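Local coordinates for protein rhodopsin (Todarodes pacificus, PDB 2Z73) that senses light through its bound retinal, whose 11-cis to all-trans isomerisation activates a G protein and phospholipase C signalling in squid vision, at residues F78-F83 and F120-T125; Y111-G116 and L165-P170; W160-L165 and F205-F210. All blocks are in the same frame, centred on the assembly; numbering follows the deposited sequence.

Contact 1: residues F78-F83 and F120-T125; sequences FSDFTF and FMSIMT. With RET (retinal), chain D; PLM (palmitic acid), chain E.
S122 sits at the centre of a short hydrogen-bond chain that runs from S79 through S122 to D80 between two antiparallel transmembrane helices. Its OG donates to D80 OD2 at 2.6 Å, reaching the carboxylate on the syn side and 24° out of its plane. The same S122 OG receives a bond from S79 OG at 3.0 Å. S122 OG is also hydrogen-bonded to F118 O one turn earlier; with one proton to give, it probably shares it between that carbonyl and D80. With chi1 at -179° S79 OG stands opposite its backbone N, which places it within bonding distance of S122. Beside this chain M121 supplies apolar contact: its side chain bends at chi3 (105°) and lays CE 3.5 Å from S79 CB. Two threonines are satisfied within their own helices, T82 OG1 by F78 O (2.8 Å) and T125 OG1 by M121 O (2.6 Å). Each carbonyl also takes the threonine's backbone N-H, from the opposite face of its plane. N75 adds a weak bond to T125 OG1, and N52 of helix 31-61 touches the D80 side chain. D80 occupies the position of the helix 2 aspartate characteristic of rhodopsin-family receptors, and the D80-S122 pair corresponds in position to the site that binds sodium in a number of class A relatives, although no ion is modelled here.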
loop_
_atom_site.group_PDB
_atom_site.type_symbol
_atom_site.label_atom_id
_atom_site.label_comp_id
_atom_site.label_asym_id
_atom_site.label_seq_id
_atom_site.Cartn_x
_atom_site.Cartn_y
_atom_site.Cartn_z
ATOM N N PHE A 78 -7.043 -5.838 -1.690
ATOM C CA PHE A 78 -6.825 -7.285 -1.699
ATOM C C PHE A 78 -5.375 -7.507 -1.279
ATOM O O PHE A 78 -5.062 -8.406 -0.493
ATOM C CB PHE A 78 -7.031 -7.866 -3.103
ATOM C CG PHE A 78 -6.816 -9.352 -3.181
ATOM C CD1 PHE A 78 -7.892 -10.225 -3.182
ATOM C CD2 PHE A 78 -5.530 -9.882 -3.201
ATOM C CE1 PHE A 78 -7.695 -11.600 -3.197
ATOM C CE2 PHE A 78 -5.325 -11.263 -3.215
ATOM C CZ PHE A 78 -6.406 -12.119 -3.211
ATOM N N SER A 79 -4.505 -6.669 -1.825
ATOM C CA SER A 79 -3.095 -6.710 -1.535
ATOM C C SER A 79 -2.864 -6.545 -0.042
ATOM O O SER A 79 -2.217 -7.372 0.601
ATOM C CB SER A 79 -2.387 -5.582 -2.290
ATOM O OG SER A 79 -0.992 -5.592 -2.070
ATOM N N ASP A 80 -3.401 -5.472 0.517
ATOM C CA ASP A 80 -3.239 -5.193 1.937
ATOM C C ASP A 80 -3.941 -6.227 2.801
ATOM O O ASP A 80 -3.489 -6.548 3.914
ATOM C CB ASP A 80 -3.739 -3.788 2.239
ATOM C CG ASP A 80 -2.914 -2.730 1.546
ATOM O OD1 ASP A 80 -3.357 -1.559 1.479
ATOM O OD2 ASP A 80 -1.818 -3.073 1.072
ATOM N N PHE A 81 -5.043 -6.764 2.296
ATOM C CA PHE A 81 -5.759 -7.781 3.041
ATOM C C PHE A 81 -4.847 -8.995 3.258
ATOM O O PHE A 81 -4.618 -9.411 4.389
ATOM C CB PHE A 81 -7.005 -8.247 2.283
ATOM C CG PHE A 81 -7.742 -9.353 2.987
ATOM C CD1 PHE A 81 -8.632 -9.068 4.010
ATOM C CD2 PHE A 81 -7.486 -10.686 2.676
ATOM C CE1 PHE A 81 -9.248 -10.088 4.711
ATOM C CE2 PHE A 81 -8.101 -11.717 3.373
ATOM C CZ PHE A 81 -8.982 -11.419 4.393
ATOM N N THR A 82 -4.342 -9.541 2.151
ATOM C CA THR A 82 -3.477 -10.713 2.165
ATOM C C THR A 82 -2.205 -10.490 2.976
ATOM O O THR A 82 -1.712 -11.404 3.628
ATOM C CB THR A 82 -3.058 -11.139 0.724
ATOM O OG1 THR A 82 -4.178 -11.038 -0.158
ATOM C CG2 THR A 82 -2.557 -12.583 0.714
ATOM N N PHE A 83 -1.660 -9.282 2.916
ATOM C CA PHE A 83 -0.444 -8.983 3.672
ATOM C C PHE A 83 -0.747 -9.153 5.160
ATOM O O PHE A 83 -0.064 -9.878 5.879
ATOM C CB PHE A 83 -0.008 -7.541 3.427
ATOM C CG PHE A 83 1.360 -7.230 3.946
ATOM C CD1 PHE A 83 2.455 -7.248 3.089
ATOM C CD2 PHE A 83 1.560 -6.940 5.292
ATOM C CE1 PHE A 83 3.732 -6.983 3.559
ATOM C CE2 PHE A 83 2.831 -6.673 5.779
ATOM C CZ PHE A 83 3.923 -6.692 4.913
ATOM N N PHE A 120 5.243 -4.962 -2.925
ATOM C CA PHE A 120 5.575 -4.410 -4.235
ATOM C C PHE A 120 4.286 -4.066 -4.968
ATOM O O PHE A 120 4.241 -3.132 -5.761
ATOM C CB PHE A 120 6.376 -5.421 -5.078
ATOM C CG PHE A 120 7.771 -5.685 -4.575
ATOM C CD1 PHE A 120 8.323 -6.955 -4.692
ATOM C CD2 PHE A 120 8.533 -4.669 -4.004
ATOM C CE1 PHE A 120 9.627 -7.227 -4.245
ATOM C CE2 PHE A 120 9.836 -4.918 -3.551
ATOM C CZ PHE A 120 10.386 -6.210 -3.673
ATOM N N MET A 121 3.235 -4.830 -4.687
ATOM C CA MET A 121 1.941 -4.631 -5.333
ATOM C C MET A 121 1.210 -3.398 -4.837
ATOM O O MET A 121 0.571 -2.707 -5.624
ATOM C CB MET A 121 1.050 -5.854 -5.150
ATOM C CG MET A 121 -0.121 -5.893 -6.121
ATOM S SD MET A 121 -0.877 -7.544 -6.288
ATOM C CE MET A 121 -2.356 -7.332 -5.366
ATOM N N SER A 122 1.298 -3.105 -3.547
ATOM C CA SER A 122 0.613 -1.932 -3.048
ATOM C C SER A 122 1.123 -0.611 -3.644
ATOM O O SER A 122 0.322 0.274 -3.957
ATOM C CB SER A 122 0.653 -1.908 -1.521
ATOM O OG SER A 122 -0.261 -2.860 -1.008
ATOM N N ILE A 123 2.434 -0.469 -3.821
ATOM C CA ILE A 123 2.975 0.759 -4.412
ATOM C C ILE A 123 2.740 0.804 -5.914
ATOM O O ILE A 123 2.411 1.856 -6.462
ATOM C CB ILE A 123 4.488 0.916 -4.200
ATOM C CG1 ILE A 123 5.074 -0.377 -3.635
ATOM C CG2 ILE A 123 4.764 2.132 -3.330
ATOM C CD1 ILE A 123 6.579 -0.411 -3.627
ATOM N N MET A 124 2.913 -0.326 -6.589
ATOM C CA MET A 124 2.706 -0.339 -8.034
ATOM C C MET A 124 1.230 -0.080 -8.349
ATOM O O MET A 124 0.899 0.535 -9.372
ATOM C CB MET A 124 3.151 -1.668 -8.640
ATOM C CG MET A 124 3.240 -1.628 -10.147
ATOM S SD MET A 124 4.128 -0.166 -10.751
ATOM C CE MET A 124 5.812 -0.703 -10.668
ATOM N N THR A 125 0.342 -0.546 -7.471
ATOM C CA THR A 125 -1.074 -0.315 -7.684
ATOM C C THR A 125 -1.257 1.180 -7.520
ATOM O O THR A 125 -1.951 1.814 -8.309
ATOM C CB THR A 125 -1.964 -1.042 -6.650
ATOM O OG1 THR A 125 -1.796 -2.453 -6.779
ATOM C CG2 THR A 125 -3.428 -0.704 -6.878
HETATM C C1 RET D . 12.073 -2.840 0.103
HETATM C C2 RET D . 11.961 -1.289 0.122
HETATM C C3 RET D . 10.629 -0.731 0.596
HETATM C C4 RET D . 9.429 -1.360 -0.132
HETATM C C5 RET D . 9.505 -2.886 -0.197
HETATM C C6 RET D . 10.685 -3.577 -0.089
HETATM C C7 RET D . 10.748 -5.097 -0.140
HETATM C C8 RET D . 10.290 -5.950 0.877
HETATM C C9 RET D . 10.204 -7.414 0.971
HETATM C C10 RET D . 9.673 -7.834 2.126
HETATM C C11 RET D . 9.350 -9.161 2.602
HETATM C C12 RET D . 8.805 -9.513 3.807
HETATM C C13 RET D . 8.468 -8.773 5.084
HETATM C C14 RET D . 7.831 -9.425 6.103
HETATM C C15 RET D . 7.485 -8.785 7.378
HETATM C C16 RET D . 13.057 -3.256 -0.991
HETATM C C17 RET D . 12.758 -3.226 1.455
HETATM C C18 RET D . 8.125 -3.461 -0.383
HETATM C C19 RET D . 10.649 -8.291 -0.182
HETATM C C20 RET D . 8.881 -7.286 5.158
HETATM C C1 PLM E . -18.685 -11.229 -5.214
HETATM O O2 PLM E . -19.593 -11.753 -4.581
HETATM C C2 PLM E . -17.806 -10.184 -4.522
HETATM C C3 PLM E . -16.324 -10.577 -4.445
HETATM C C4 PLM E . -15.847 -10.591 -2.997
HETATM C C5 PLM E . -14.350 -10.694 -2.910
HETATM C C6 PLM E . -13.929 -10.712 -1.461
HETATM C C7 PLM E . -12.556 -11.333 -1.318
HETATM C C8 PLM E . -12.090 -11.381 0.146
HETATM C C9 PLM E . -10.576 -11.576 0.260
HETATM C CA PLM E . -10.186 -13.031 0.392
HETATM C CB PLM E . -8.782 -13.251 -0.134
HETATM C CC PLM E . -8.212 -14.572 0.343
HETATM C CD PLM E . -6.811 -14.781 -0.196
HETATM C CE PLM E . -5.887 -15.249 0.902
HETATM C CF PLM E . -5.310 -16.628 0.632
HETATM C CG PLM E . -4.381 -17.073 1.756
#

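Contact 2: residues Y111-G116 and L165-P170; sequences YGFIGG and LWAIGP. With RET (retinal), chain D.
The F113 ring turns its edge to the A167 carbonyl and meets I168 obliquely. A167 O lies close to the ring plane, 3.1 Å from F113 CD1, so the ring presents its rim hydrogens to the carbonyl and not a face. One atom further round the rim, F113 CE1 approaches I168 CA at 3.3 Å. The I168 side chain then runs beside F113, both pointing the same way, with F113 CE1 3.7 Å from I168 CB and F113 CZ 3.9 Å from I168 CG1. A fully extended first torsion in F113 (chi1 176°) carries the ring across to segment 165-170. This joins transmembrane helices 3 and 4 of the opsin fold towards their extracellular ends, on the flank of the retinal pocket. Deeper along helix 104-138, G116 brings bare backbone up to A167 CB, 4.0 Å from G116 C. Retinal rests on the same glycine-rich turn: G116 CA is 3.5 Å from its methyl C19 and G112 O equally near its C11. A167 O, besides meeting the F113 rim, accepts a hydrogen bond from Y177 OH of strand 177-179.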
loop_
_atom_site.group_PDB
_atom_site.type_symbol
_atom_site.label_atom_id
_atom_site.label_comp_id
_atom_site.label_asym_id
_atom_site.label_seq_id
_atom_site.Cartn_x
_atom_site.Cartn_y
_atom_site.Cartn_z
ATOM N N TYR A 111 5.814 -17.044 3.538
ATOM C CA TYR A 111 5.601 -15.846 4.334
ATOM C C TYR A 111 6.360 -14.676 3.731
ATOM O O TYR A 111 5.763 -13.675 3.337
ATOM C CB TYR A 111 6.057 -16.088 5.764
ATOM C CG TYR A 111 5.849 -14.923 6.700
ATOM C CD1 TYR A 111 4.863 -14.966 7.690
ATOM C CD2 TYR A 111 6.664 -13.787 6.628
ATOM C CE1 TYR A 111 4.696 -13.906 8.586
ATOM C CE2 TYR A 111 6.502 -12.726 7.520
ATOM C CZ TYR A 111 5.519 -12.795 8.491
ATOM O OH TYR A 111 5.352 -11.746 9.361
ATOM N N GLY A 112 7.677 -14.802 3.657
ATOM C CA GLY A 112 8.490 -13.726 3.114
ATOM C C GLY A 112 8.125 -13.325 1.698
ATOM O O GLY A 112 8.103 -12.140 1.378
ATOM N N PHE A 113 7.849 -14.320 0.859
ATOM C CA PHE A 113 7.483 -14.109 -0.539
ATOM C C PHE A 113 6.149 -13.354 -0.685
ATOM O O PHE A 113 5.993 -12.503 -1.570
ATOM C CB PHE A 113 7.403 -15.466 -1.235
ATOM C CG PHE A 113 6.948 -15.401 -2.664
ATOM C CD1 PHE A 113 7.552 -14.545 -3.570
ATOM C CD2 PHE A 113 5.935 -16.246 -3.116
ATOM C CE1 PHE A 113 7.166 -14.522 -4.904
ATOM C CE2 PHE A 113 5.536 -16.232 -4.456
ATOM C CZ PHE A 113 6.159 -15.364 -5.352
ATOM N N ILE A 114 5.193 -13.685 0.179
ATOM C CA ILE A 114 3.895 -13.054 0.175
ATOM C C ILE A 114 4.020 -11.625 0.677
ATOM O O ILE A 114 3.344 -10.708 0.190
ATOM C CB ILE A 114 2.915 -13.816 1.080
ATOM C CG1 ILE A 114 2.503 -15.122 0.400
ATOM C CG2 ILE A 114 1.699 -12.957 1.390
ATOM C CD1 ILE A 114 1.702 -14.924 -0.873
ATOM N N GLY A 115 4.892 -11.437 1.658
ATOM C CA GLY A 115 5.099 -10.115 2.210
ATOM C C GLY A 115 5.670 -9.203 1.146
ATOM O O GLY A 115 5.228 -8.063 0.972
ATOM N N GLY A 116 6.646 -9.717 0.405
ATOM C CA GLY A 116 7.264 -8.908 -0.622
ATOM C C GLY A 116 6.390 -8.677 -1.829
ATOM O O GLY A 116 6.298 -7.558 -2.343
ATOM N N LEU A 165 7.195 -10.999 -10.175
ATOM C CA LEU A 165 8.530 -10.994 -10.760
ATOM C C LEU A 165 9.667 -10.555 -9.845
ATOM O O LEU A 165 10.701 -11.222 -9.756
ATOM C CB LEU A 165 8.548 -10.112 -12.009
ATOM C CG LEU A 165 9.932 -9.856 -12.611
ATOM C CD1 LEU A 165 10.598 -11.177 -12.990
ATOM C CD2 LEU A 165 9.783 -8.960 -13.816
ATOM N N TRP A 166 9.489 -9.432 -9.164
ATOM C CA TRP A 166 10.543 -8.928 -8.300
ATOM C C TRP A 166 10.567 -9.509 -6.899
ATOM O O TRP A 166 11.442 -9.174 -6.104
ATOM C CB TRP A 166 10.473 -7.400 -8.244
ATOM C CG TRP A 166 10.632 -6.803 -9.600
ATOM C CD1 TRP A 166 9.776 -5.944 -10.220
ATOM C CD2 TRP A 166 11.669 -7.093 -10.543
ATOM N NE1 TRP A 166 10.210 -5.683 -11.497
ATOM C CE2 TRP A 166 11.371 -6.376 -11.722
ATOM C CE3 TRP A 166 12.822 -7.891 -10.509
ATOM C CZ2 TRP A 166 12.185 -6.431 -12.863
ATOM C CZ3 TRP A 166 13.635 -7.948 -11.645
ATOM C CH2 TRP A 166 13.309 -7.220 -12.806
ATOM N N ALA A 167 9.620 -10.388 -6.596
ATOM C CA ALA A 167 9.575 -10.998 -5.277
ATOM C C ALA A 167 9.873 -12.485 -5.336
ATOM O O ALA A 167 10.205 -13.097 -4.319
ATOM C CB ALA A 167 8.213 -10.773 -4.643
ATOM N N ILE A 168 9.785 -13.065 -6.528
ATOM C CA ILE A 168 10.012 -14.495 -6.660
ATOM C C ILE A 168 11.474 -14.925 -6.747
ATOM O O ILE A 168 11.778 -16.118 -6.655
ATOM C CB ILE A 168 9.237 -15.063 -7.868
ATOM C CG1 ILE A 168 9.005 -16.559 -7.661
ATOM C CG2 ILE A 168 9.988 -14.784 -9.167
ATOM C CD1 ILE A 168 7.859 -17.117 -8.491
ATOM N N GLY A 169 12.377 -13.963 -6.909
ATOM C CA GLY A 169 13.786 -14.290 -7.008
ATOM C C GLY A 169 14.235 -15.288 -5.958
ATOM O O GLY A 169 14.621 -16.406 -6.290
ATOM N N PRO A 170 14.184 -14.918 -4.673
ATOM C CA PRO A 170 14.598 -15.805 -3.590
ATOM C C PRO A 170 13.954 -17.191 -3.630
ATOM O O PRO A 170 14.480 -18.150 -3.050
ATOM C CB PRO A 170 14.210 -15.020 -2.345
ATOM C CG PRO A 170 14.434 -13.618 -2.781
ATOM C CD PRO A 170 13.763 -13.619 -4.133
HETATM C C1 RET D . 12.073 -2.840 0.103
HETATM C C2 RET D . 11.961 -1.289 0.122
HETATM C C3 RET D . 10.629 -0.731 0.596
HETATM C C4 RET D . 9.429 -1.360 -0.132
HETATM C C5 RET D . 9.505 -2.886 -0.197
HETATM C C6 RET D . 10.685 -3.577 -0.089
HETATM C C7 RET D . 10.748 -5.097 -0.140
HETATM C C8 RET D . 10.290 -5.950 0.877
HETATM C C9 RET D . 10.204 -7.414 0.971
HETATM C C10 RET D . 9.673 -7.834 2.126
HETATM C C11 RET D . 9.350 -9.161 2.602
HETATM C C12 RET D . 8.805 -9.513 3.807
HETATM C C13 RET D . 8.468 -8.773 5.084
HETATM C C14 RET D . 7.831 -9.425 6.103
HETATM C C15 RET D . 7.485 -8.785 7.378
HETATM C C16 RET D . 13.057 -3.256 -0.991
HETATM C C17 RET D . 12.758 -3.226 1.455
HETATM C C18 RET D . 8.125 -3.461 -0.383
HETATM C C19 RET D . 10.649 -8.291 -0.182
HETATM C C20 RET D . 8.881 -7.286 5.158
#

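Contact 3: residues W160-L165 and F205-F210; sequences WLWSVL and FILGFF. With RET (retinal), chain D.
W162 reaches across to the backbone of L207 with the six-membered part of its indole. Its chi1 of -175° extends the indole away from its own backbone N and out towards helix 195-224, and chi2 of -95° turns the ring system roughly square to the CA-CB-CG plane. The result is an edge-on approach: L207 O lies near the indole plane, 3.0 Å from W162 CZ2, while W162 NE1 stands 3.4 Å from that oxygen. The L207 side chain adds a looser apolar contact, its CB 4.2 Å from W162 CZ2. G208 has only backbone to offer here, its CA 4.3 Å from W162 NE1 and oblique to the ring.

Residues 205-210 of helix 195-224 form a wider pi-type turn, marked by F210 N bonding to F205 O at 2.8 Å; the ordinary bond from F209 N to the same oxygen is weak at 3.3 Å. Two phenylalanines of this turn lean on retinal with their faces. F205 holds methyl C16 over the centre of its ring. F209 points away from segment 160-165 and sets one ring face against retinal C3, so both pack on the cyclohexene end of the chromophore.

W162 itself meets W166 edge-to-face and also touches the F158 ring, and W160 NE1 bonds to N75 OD1 of helix 70-87. Helix 104-138 packs on segment 160-165, with M121 against W160 and S163, and M124 against W162. Helix 246-286 packs on F205 and F209, while the short strands 177-179 and 186-188 lie in the connection between the two contacting helices.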
loop_
_atom_site.group_PDB
_atom_site.type_symbol
_atom_site.label_atom_id
_atom_site.label_comp_id
_atom_site.label_asym_id
_atom_site.label_seq_id
_atom_site.Cartn_x
_atom_site.Cartn_y
_atom_site.Cartn_z
ATOM N N TRP A 160 0.305 -7.323 -11.183
ATOM C CA TRP A 160 0.516 -8.662 -10.664
ATOM C C TRP A 160 1.795 -9.280 -11.199
ATOM O O TRP A 160 2.613 -9.773 -10.431
ATOM C CB TRP A 160 -0.694 -9.559 -10.957
ATOM C CG TRP A 160 -1.817 -9.403 -9.954
ATOM C CD1 TRP A 160 -2.767 -8.423 -9.928
ATOM C CD2 TRP A 160 -2.079 -10.242 -8.818
ATOM N NE1 TRP A 160 -3.607 -8.599 -8.849
ATOM C CE2 TRP A 160 -3.206 -9.708 -8.152
ATOM C CE3 TRP A 160 -1.471 -11.396 -8.298
ATOM C CZ2 TRP A 160 -3.737 -10.287 -6.996
ATOM C CZ3 TRP A 160 -2.001 -11.972 -7.147
ATOM C CH2 TRP A 160 -3.124 -11.414 -6.509
ATOM N N LEU A 161 1.986 -9.252 -12.510
ATOM C CA LEU A 161 3.199 -9.817 -13.088
ATOM C C LEU A 161 4.423 -9.156 -12.477
ATOM O O LEU A 161 5.342 -9.830 -12.000
ATOM C CB LEU A 161 3.210 -9.638 -14.605
ATOM C CG LEU A 161 2.639 -10.826 -15.370
ATOM C CD1 LEU A 161 3.379 -12.087 -14.932
ATOM C CD2 LEU A 161 1.153 -10.972 -15.091
ATOM N N TRP A 162 4.433 -7.831 -12.493
ATOM C CA TRP A 162 5.535 -7.067 -11.931
ATOM C C TRP A 162 5.829 -7.524 -10.499
ATOM O O TRP A 162 6.931 -7.980 -10.198
ATOM C CB TRP A 162 5.172 -5.582 -11.957
ATOM C CG TRP A 162 6.254 -4.665 -11.510
ATOM C CD1 TRP A 162 6.433 -4.160 -10.258
ATOM C CD2 TRP A 162 7.305 -4.125 -12.317
ATOM N NE1 TRP A 162 7.531 -3.331 -10.234
ATOM C CE2 TRP A 162 8.085 -3.293 -11.486
ATOM C CE3 TRP A 162 7.662 -4.261 -13.665
ATOM C CZ2 TRP A 162 9.205 -2.600 -11.959
ATOM C CZ3 TRP A 162 8.776 -3.571 -14.135
ATOM C CH2 TRP A 162 9.534 -2.750 -13.281
ATOM N N SER A 163 4.827 -7.419 -9.627
ATOM C CA SER A 163 4.961 -7.804 -8.221
ATOM C C SER A 163 5.524 -9.206 -8.004
ATOM O O SER A 163 6.421 -9.403 -7.191
ATOM C CB SER A 163 3.616 -7.702 -7.522
ATOM O OG SER A 163 3.114 -6.387 -7.603
ATOM N N VAL A 164 4.986 -10.184 -8.716
ATOM C CA VAL A 164 5.479 -11.533 -8.554
ATOM C C VAL A 164 6.925 -11.604 -9.020
ATOM O O VAL A 164 7.778 -12.178 -8.337
ATOM C CB VAL A 164 4.640 -12.536 -9.360
ATOM C CG1 VAL A 164 5.119 -13.960 -9.087
ATOM C CG2 VAL A 164 3.180 -12.374 -8.997
ATOM N N LEU A 165 7.195 -10.999 -10.175
ATOM C CA LEU A 165 8.530 -10.994 -10.760
ATOM C C LEU A 165 9.667 -10.555 -9.845
ATOM O O LEU A 165 10.701 -11.222 -9.756
ATOM C CB LEU A 165 8.548 -10.112 -12.009
ATOM C CG LEU A 165 9.932 -9.856 -12.611
ATOM C CD1 LEU A 165 10.598 -11.177 -12.990
ATOM C CD2 LEU A 165 9.783 -8.960 -13.816
ATOM N N PHE A 205 15.024 -3.186 -4.531
ATOM C CA PHE A 205 15.016 -1.759 -4.251
ATOM C C PHE A 205 14.790 -0.882 -5.476
ATOM O O PHE A 205 13.984 0.040 -5.451
ATOM C CB PHE A 205 16.333 -1.372 -3.592
ATOM C CG PHE A 205 16.339 -1.552 -2.106
ATOM C CD1 PHE A 205 15.931 -0.523 -1.271
ATOM C CD2 PHE A 205 16.725 -2.750 -1.540
ATOM C CE1 PHE A 205 15.909 -0.686 0.105
ATOM C CE2 PHE A 205 16.706 -2.919 -0.169
ATOM C CZ PHE A 205 16.295 -1.881 0.657
ATOM N N ILE A 206 15.504 -1.165 -6.554
ATOM C CA ILE A 206 15.377 -0.359 -7.761
ATOM C C ILE A 206 14.127 -0.681 -8.583
ATOM O O ILE A 206 13.341 0.214 -8.889
ATOM C CB ILE A 206 16.655 -0.495 -8.619
ATOM C CG1 ILE A 206 17.855 -0.042 -7.786
ATOM C CG2 ILE A 206 16.558 0.368 -9.857
ATOM C CD1 ILE A 206 19.196 -0.482 -8.321
ATOM N N LEU A 207 13.930 -1.949 -8.929
ATOM C CA LEU A 207 12.759 -2.320 -9.721
ATOM C C LEU A 207 11.463 -2.352 -8.915
ATOM O O LEU A 207 10.440 -1.824 -9.340
ATOM C CB LEU A 207 12.969 -3.677 -10.394
ATOM C CG LEU A 207 13.985 -3.744 -11.539
ATOM C CD1 LEU A 207 13.693 -2.635 -12.545
ATOM C CD2 LEU A 207 15.394 -3.611 -10.988
ATOM N N GLY A 208 11.508 -2.971 -7.746
ATOM C CA GLY A 208 10.318 -3.061 -6.928
ATOM C C GLY A 208 9.910 -1.785 -6.222
ATOM O O GLY A 208 8.725 -1.462 -6.162
ATOM N N PHE A 209 10.881 -1.049 -5.693
ATOM C CA PHE A 209 10.597 0.174 -4.955
ATOM C C PHE A 209 10.759 1.476 -5.748
ATOM O O PHE A 209 9.766 2.134 -6.072
ATOM C CB PHE A 209 11.468 0.193 -3.698
ATOM C CG PHE A 209 11.085 1.249 -2.698
ATOM C CD1 PHE A 209 9.755 1.630 -2.535
ATOM C CD2 PHE A 209 12.050 1.823 -1.876
ATOM C CE1 PHE A 209 9.398 2.568 -1.565
ATOM C CE2 PHE A 209 11.701 2.760 -0.907
ATOM C CZ PHE A 209 10.373 3.131 -0.752
ATOM N N PHE A 210 11.995 1.855 -6.064
ATOM C CA PHE A 210 12.237 3.092 -6.806
ATOM C C PHE A 210 11.405 3.199 -8.079
ATOM O O PHE A 210 10.944 4.277 -8.443
ATOM C CB PHE A 210 13.722 3.224 -7.166
ATOM C CG PHE A 210 14.639 3.203 -5.973
ATOM C CD1 PHE A 210 14.306 3.898 -4.813
ATOM C CD2 PHE A 210 15.847 2.515 -6.018
ATOM C CE1 PHE A 210 15.162 3.907 -3.716
ATOM C CE2 PHE A 210 16.711 2.521 -4.926
ATOM C CZ PHE A 210 16.365 3.220 -3.773
HETATM C C1 RET D . 12.073 -2.840 0.103
HETATM C C2 RET D . 11.961 -1.289 0.122
HETATM C C3 RET D . 10.629 -0.731 0.596
HETATM C C4 RET D . 9.429 -1.360 -0.132
HETATM C C5 RET D . 9.505 -2.886 -0.197
HETATM C C6 RET D . 10.685 -3.577 -0.089
HETATM C C7 RET D . 10.748 -5.097 -0.140
HETATM C C8 RET D . 10.290 -5.950 0.877
HETATM C C9 RET D . 10.204 -7.414 0.971
HETATM C C10 RET D . 9.673 -7.834 2.126
HETATM C C11 RET D . 9.350 -9.161 2.602
HETATM C C12 RET D . 8.805 -9.513 3.807
HETATM C C13 RET D . 8.468 -8.773 5.084
HETATM C C14 RET D . 7.831 -9.425 6.103
HETATM C C15 RET D . 7.485 -8.785 7.378
HETATM C C16 RET D . 13.057 -3.256 -0.991
HETATM C C17 RET D . 12.758 -3.226 1.455
HETATM C C18 RET D . 8.125 -3.461 -0.383
HETATM C C19 RET D . 10.649 -8.291 -0.182
HETATM C C20 RET D . 8.881 -7.286 5.158
#

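How the contacts relate
The three contacts follow the seven-helix bundle from transmembrane helix 2 to helix 5, each between two different helices. Contacts 1 and 2 share helix 104-138, and contacts 2 and 3 share helix 149-167 and residue L165. The centre of contact 1 lies about 12 Å from those of the other two, which are about 10 Å apart. Along the chain contact 1 closes before contact 3 opens, while contact 2 alternates with both. They also touch: F120 meets A167, M124 meets W162, and W166 meets L207. The retinal neighbours here come from helices 3 and 5, while helix 4 packs against both; contact 1 ties helix 2 to helix 3 through buried polar groups.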